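Side-chain contacts in putative ABC transporter, periplasmic binding protein, amino acid (Neisseria gonorrhoeae, PDB 2YLN), which probably serves as the periplasmic solute receptor of an amino-acid ABC transporter, binding L-cystine between its two lobes: residues A[103-108]-A[122-127]; A[160-165]-A[204-209]. The protein carries 1 engineered substitution. All blocks are in the same frame, centred on the assembly; numbering follows the deposited sequence.

Contact 1 (A[103-108]-A[122-127]); sequences TQWDSM and NQVGLT. With CYS (cysteine), chain B; CYS (cysteine), chain C.
Trp-105 touches Asn-122 and Val-124 across this contact, yet its indole also packs against both halves of the bound ligand. The two cysteine units have sulfurs 2.1 Å apart, SG to SG, so they form L-cystine. The site is the cleft of a two-lobed family 3 solute-binding protein in its closed conformation. Segment 103-108 leads from strand 97-102 into helix 108-114, and loop 122-127 follows strand 119-120. CB of the chain B cysteine lies over one face of the Trp-105 ring, 3.6 Å above its plane. CB of the chain C cysteine comes in obliquely on the same side, 3.5 Å from Trp-105 CG. Met-108 CB lies over the opposite face, offset toward the rim. With CG anti to the backbone N (chi1 177°), the indole extends from its loop toward the second segment. There Trp-105 CH2 meets Val-124 CG2 at 3.7 Å. The Asn-122 amide approaches obliquely, its plane turned 44° from the ring, with ND2 3.7 Å from Trp-105 CZ3. Its OD1 accepts a hydrogen bond from Glu-64 N, which holds the amide in place. Met-108 bends at chi2 and chi3, and its CE comes 3.8 Å from that same OD1. Arg-131 and Asn-174 also bind the chain B cysteine. The amino N of that cysteine donates a hydrogen bond to Gln-123 O, 2.8 Å away.

Contact 2 (A[160-165]-A[204-209]); sequences ADIKGV and ADATLN. With CYS (cysteine), chain C.
A type II beta turn, Ile-162 to Val-165, lies against segment 204-209, which runs into strand 206-210. Ile-162 faces Ala-206 and Val-165 faces Asp-205. These two pairs make the direct side-chain contact, and no hydrogen bond joins the segments. The turn is closed by Val-165 N, which donates to Ile-162 O at 3.0 Å. Gly-164 takes the positive phi (74°) of the turn. Ile-162 CG2 and Ala-206 CB touch at 4.0 Å, an apolar meeting of two methyl groups. The chi1 of 72° leaves CG2 as the isoleucine branch that meets Ala-206. Val-165 CG1 lies 3.6 Å from Asp-205 CB, and the two side chains cross at about a right angle. The methyl is nearer to this aliphatic root of the aspartate than to the carboxylate oxygen OD2, which is 4.0 Å from Val-165 CG1. Val-165 and Asp-205 are each modelled in two conformers, so this pair is less certain than the first. At the other end of the segment the strand reaches the ligand site. Asn-209 ND2 donates to O of the chain C cysteine at 2.8 Å, with an N-H...O angle of 160°. Its OD1 is hydrogen-bonded to Tyr-67 OH, which fixes the turn of the amide. Around the contact, Leu-148 of strand 142-151 packs on both Ile-162 and Ala-206, and Ile-156 touches Ile-162, Val-165 and Asp-205. Strand 166-169 runs on from the turn and makes backbone hydrogen bonds with Ala-206. Thr-207, next in the strand, points away from the turn and packs on helix 192-200.

Overall arrangement
Contact 1 is the buried one, its centre 6 Å from the centre of the chain. Contact 2 is only partly buried and lies 20 Å from that centre. Their centres are 21 Å apart, and their nearest atoms stay about 8 Å apart. They sit in different lobes, consistent with the family fold, and cystine links them because both touch its chain C half. Contact 1 brings an indole, an amide and a valine methyl together beside the ligand. Contact 2 joins a turn to a strand mainly through small aliphatic groups. It meets the ligand only at Asn-209, beyond the residues that touch the turn.

Contact 1 (A[103-108]-A[122-127])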
# COMPACT_ATOMS: atom_id res chain seq x y z
N THR A 103 10.48 4.48 4.36
CA THR A 103 11.28 3.70 3.40
C THR A 103 10.78 3.93 1.99
O THR A 103 9.56 3.87 1.76
CB THR A 103 11.25 2.24 3.77
OG1 THR A 103 11.75 2.07 5.11
CG2 THR A 103 12.05 1.36 2.84
N GLN A 104 11.69 4.13 1.02
CA GLN A 104 11.33 4.17 -0.39
C GLN A 104 10.64 2.88 -0.79
O GLN A 104 11.09 1.78 -0.42
CB GLN A 104 12.58 4.35 -1.25
CG GLN A 104 13.30 5.65 -1.08
CD GLN A 104 12.46 6.89 -1.33
OE1 GLN A 104 12.25 7.76 -0.41
NE2 GLN A 104 11.97 7.01 -2.49
N TRP A 105 9.63 2.98 -1.65
CA TRP A 105 8.90 1.79 -2.04
C TRP A 105 9.81 0.70 -2.57
O TRP A 105 9.71 -0.47 -2.22
CB TRP A 105 7.74 2.06 -3.05
CG TRP A 105 7.19 0.72 -3.37
CD1 TRP A 105 7.56 -0.10 -4.40
CD2 TRP A 105 6.52 -0.15 -2.47
NE1 TRP A 105 7.13 -1.37 -4.21
CE2 TRP A 105 6.54 -1.43 -2.99
CE3 TRP A 105 5.94 0.03 -1.19
CZ2 TRP A 105 6.07 -2.51 -2.32
CZ3 TRP A 105 5.45 -1.05 -0.53
CH2 TRP A 105 5.55 -2.29 -1.05
N ASP A 106 10.74 1.05 -3.48
CA ASP A 106 11.55 0.03 -4.10
C ASP A 106 12.55 -0.60 -3.21
O ASP A 106 13.19 -1.59 -3.59
CB ASP A 106 12.13 0.56 -5.42
CG ASP A 106 11.08 0.66 -6.56
OD1 ASP A 106 10.16 -0.12 -6.58
OD2 ASP A 106 11.21 1.50 -7.40
N SER A 107 12.66 -0.16 -1.97
CA SER A 107 13.46 -0.74 -0.92
C SER A 107 12.61 -1.52 0.11
O SER A 107 13.16 -2.09 1.05
CB SER A 107 14.28 0.30 -0.17
OG SER A 107 15.21 0.92 -1.04
N MET A 108 11.28 -1.46 -0.02
CA MET A 108 10.41 -1.90 1.07
C MET A 108 10.46 -3.40 1.34
O MET A 108 10.73 -3.84 2.45
CB MET A 108 8.98 -1.44 0.81
CG MET A 108 8.08 -1.63 2.01
SD MET A 108 8.36 -0.38 3.32
CE MET A 108 7.65 1.07 2.50
N ASN A 122 1.66 -1.03 4.17
CA ASN A 122 1.77 -0.16 3.01
C ASN A 122 0.96 -0.68 1.82
O ASN A 122 1.44 -0.78 0.70
CB ASN A 122 3.22 0.01 2.62
CG ASN A 122 3.52 1.36 1.99
OD1 ASN A 122 4.07 2.22 2.66
ND2 ASN A 122 3.18 1.57 0.74
N GLN A 123 -0.33 -1.02 2.08
CA GLN A 123 -1.22 -1.46 1.02
C GLN A 123 -0.63 -2.64 0.23
O GLN A 123 -0.75 -2.71 -1.00
CB GLN A 123 -1.62 -0.32 0.10
CG GLN A 123 -2.54 0.70 0.77
CD GLN A 123 -3.87 0.09 1.10
OE1 GLN A 123 -4.59 -0.36 0.20
NE2 GLN A 123 -4.23 -0.02 2.37
N VAL A 124 -0.09 -3.61 0.97
CA VAL A 124 0.53 -4.77 0.35
C VAL A 124 -0.34 -6.02 0.50
O VAL A 124 -0.74 -6.37 1.59
CB VAL A 124 1.95 -5.07 0.98
CG1 VAL A 124 2.61 -6.23 0.36
CG2 VAL A 124 2.81 -3.84 0.84
N GLY A 125 -0.52 -6.70 -0.62
CA GLY A 125 -0.97 -8.08 -0.66
C GLY A 125 0.13 -8.97 -1.22
O GLY A 125 1.15 -8.52 -1.75
N LEU A 126 -0.10 -10.30 -1.15
CA LEU A 126 0.86 -11.28 -1.65
C LEU A 126 0.55 -11.55 -3.08
O LEU A 126 0.04 -12.61 -3.47
CB LEU A 126 0.87 -12.54 -0.76
CG LEU A 126 1.03 -12.31 0.71
CD1 LEU A 126 1.01 -13.68 1.44
CD2 LEU A 126 2.34 -11.50 0.97
N THR A 127 0.86 -10.57 -3.95
CA THR A 127 0.41 -10.46 -5.32
C THR A 127 1.43 -10.95 -6.34
O THR A 127 1.25 -10.70 -7.55
CB THR A 127 -0.06 -9.05 -5.58
OG1 THR A 127 0.93 -8.12 -5.10
CG2 THR A 127 -1.39 -8.78 -4.97
N CYS B . 0.26 -2.00 -3.48
CA CYS B . 1.73 -1.89 -3.65
C CYS B . 2.38 -3.27 -3.71
O CYS B . 1.80 -4.18 -3.07
CB CYS B . 2.35 -1.10 -2.49
SG CYS B . 1.77 0.59 -2.37
OXT CYS B . 3.44 -3.39 -4.34
N CYS C . 3.12 4.30 -3.29
CA CYS C . 4.01 3.60 -4.24
C CYS C . 3.48 3.86 -5.66
O CYS C . 2.47 4.61 -5.77
CB CYS C . 4.02 2.12 -3.96
SG CYS C . 2.35 1.38 -4.24
OXT CYS C . 4.09 3.32 -6.56

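Contact 2 (A[160-165]-A[204-209])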
# COMPACT_ATOMS: atom_id res chain seq x y z
N ALA A 160 -4.58 -3.22 -21.81
CA ALA A 160 -4.16 -3.75 -23.09
C ALA A 160 -3.52 -2.77 -24.07
O ALA A 160 -3.04 -3.18 -25.11
CB ALA A 160 -5.33 -4.44 -23.78
N ASP A 161 -3.62 -1.50 -23.76
CA ASP A 161 -3.18 -0.43 -24.65
C ASP A 161 -1.81 0.15 -24.25
O ASP A 161 -1.33 1.09 -24.87
CB ASP A 161 -4.19 0.69 -24.71
CG ASP A 161 -5.49 0.33 -25.34
OD1 ASP A 161 -5.54 -0.72 -25.99
OD2 ASP A 161 -6.40 1.16 -25.22
N ILE A 162 -1.21 -0.41 -23.22
CA ILE A 162 0.03 0.14 -22.75
C ILE A 162 1.28 -0.53 -23.23
O ILE A 162 2.39 -0.16 -22.86
CB ILE A 162 0.04 0.38 -21.23
CG1 ILE A 162 0.13 -0.97 -20.45
CG2 ILE A 162 -1.15 1.33 -20.84
CD1 ILE A 162 0.25 -0.72 -18.97
N LYS A 163 1.16 -1.53 -24.09
CA LYS A 163 2.31 -2.18 -24.65
C LYS A 163 3.11 -1.11 -25.40
O LYS A 163 2.61 -0.37 -26.30
CB LYS A 163 1.94 -3.33 -25.62
CG LYS A 163 3.18 -4.11 -26.02
CD LYS A 163 2.81 -5.30 -26.91
CE LYS A 163 4.09 -6.01 -27.40
NZ LYS A 163 3.77 -7.15 -28.34
N GLY A 164 4.38 -1.03 -25.05
CA GLY A 164 5.24 -0.07 -25.67
C GLY A 164 5.09 1.38 -25.28
O GLY A 164 5.82 2.21 -25.77
N VAL A 165 4.20 1.68 -24.34
CA VAL A 165 3.92 2.99 -23.92
C VAL A 165 4.70 3.31 -22.65
O VAL A 165 4.83 2.50 -21.76
CB VAL A 165 2.40 3.11 -23.68
CG1 VAL A 165 2.04 4.41 -23.06
CG2 VAL A 165 1.59 2.88 -24.98
N ALA A 204 5.31 11.00 -19.55
CA ALA A 204 4.88 9.62 -19.63
C ALA A 204 3.44 9.59 -20.04
O ALA A 204 2.77 10.65 -19.98
CB ALA A 204 5.05 8.94 -18.29
N ASP A 205 2.88 8.47 -20.43
CA ASP A 205 1.49 8.48 -20.94
C ASP A 205 0.50 7.77 -20.03
O ASP A 205 -0.70 7.99 -20.19
CB ASP A 205 1.45 7.86 -22.34
CG ASP A 205 2.17 8.68 -23.38
OD1 ASP A 205 2.19 9.91 -23.21
OD2 ASP A 205 2.61 8.10 -24.38
N ALA A 206 0.97 6.91 -19.12
CA ALA A 206 0.06 6.12 -18.31
C ALA A 206 0.69 5.74 -17.02
O ALA A 206 1.89 5.73 -16.86
CB ALA A 206 -0.39 4.87 -19.06
N THR A 207 -0.17 5.33 -16.08
CA THR A 207 0.26 4.69 -14.86
C THR A 207 -0.87 3.83 -14.30
O THR A 207 -2.02 4.21 -14.35
CB THR A 207 0.78 5.67 -13.80
OG1 THR A 207 1.45 4.94 -12.77
CG2 THR A 207 -0.33 6.49 -13.15
N LEU A 208 -0.49 2.72 -13.68
CA LEU A 208 -1.37 1.90 -12.86
C LEU A 208 -1.18 2.25 -11.41
O LEU A 208 -0.04 2.39 -10.94
CB LEU A 208 -1.02 0.42 -13.05
CG LEU A 208 -1.39 -0.21 -14.39
CD1 LEU A 208 -0.62 -1.51 -14.54
CD2 LEU A 208 -2.92 -0.45 -14.42
N ASN A 209 -2.26 2.42 -10.64
CA ASN A 209 -2.12 2.56 -9.21
C ASN A 209 -3.46 2.23 -8.58
O ASN A 209 -4.37 1.71 -9.21
CB ASN A 209 -1.57 3.93 -8.85
CG ASN A 209 -0.75 3.93 -7.58
OD1 ASN A 209 -1.27 3.76 -6.45
ND2 ASN A 209 0.56 4.10 -7.74
N CYS C . 3.12 4.30 -3.29
CA CYS C . 4.01 3.60 -4.24
C CYS C . 3.48 3.86 -5.66
O CYS C . 2.47 4.61 -5.77
CB CYS C . 4.02 2.12 -3.96
SG CYS C . 2.35 1.38 -4.24
OXT CYS C . 4.09 3.32 -6.56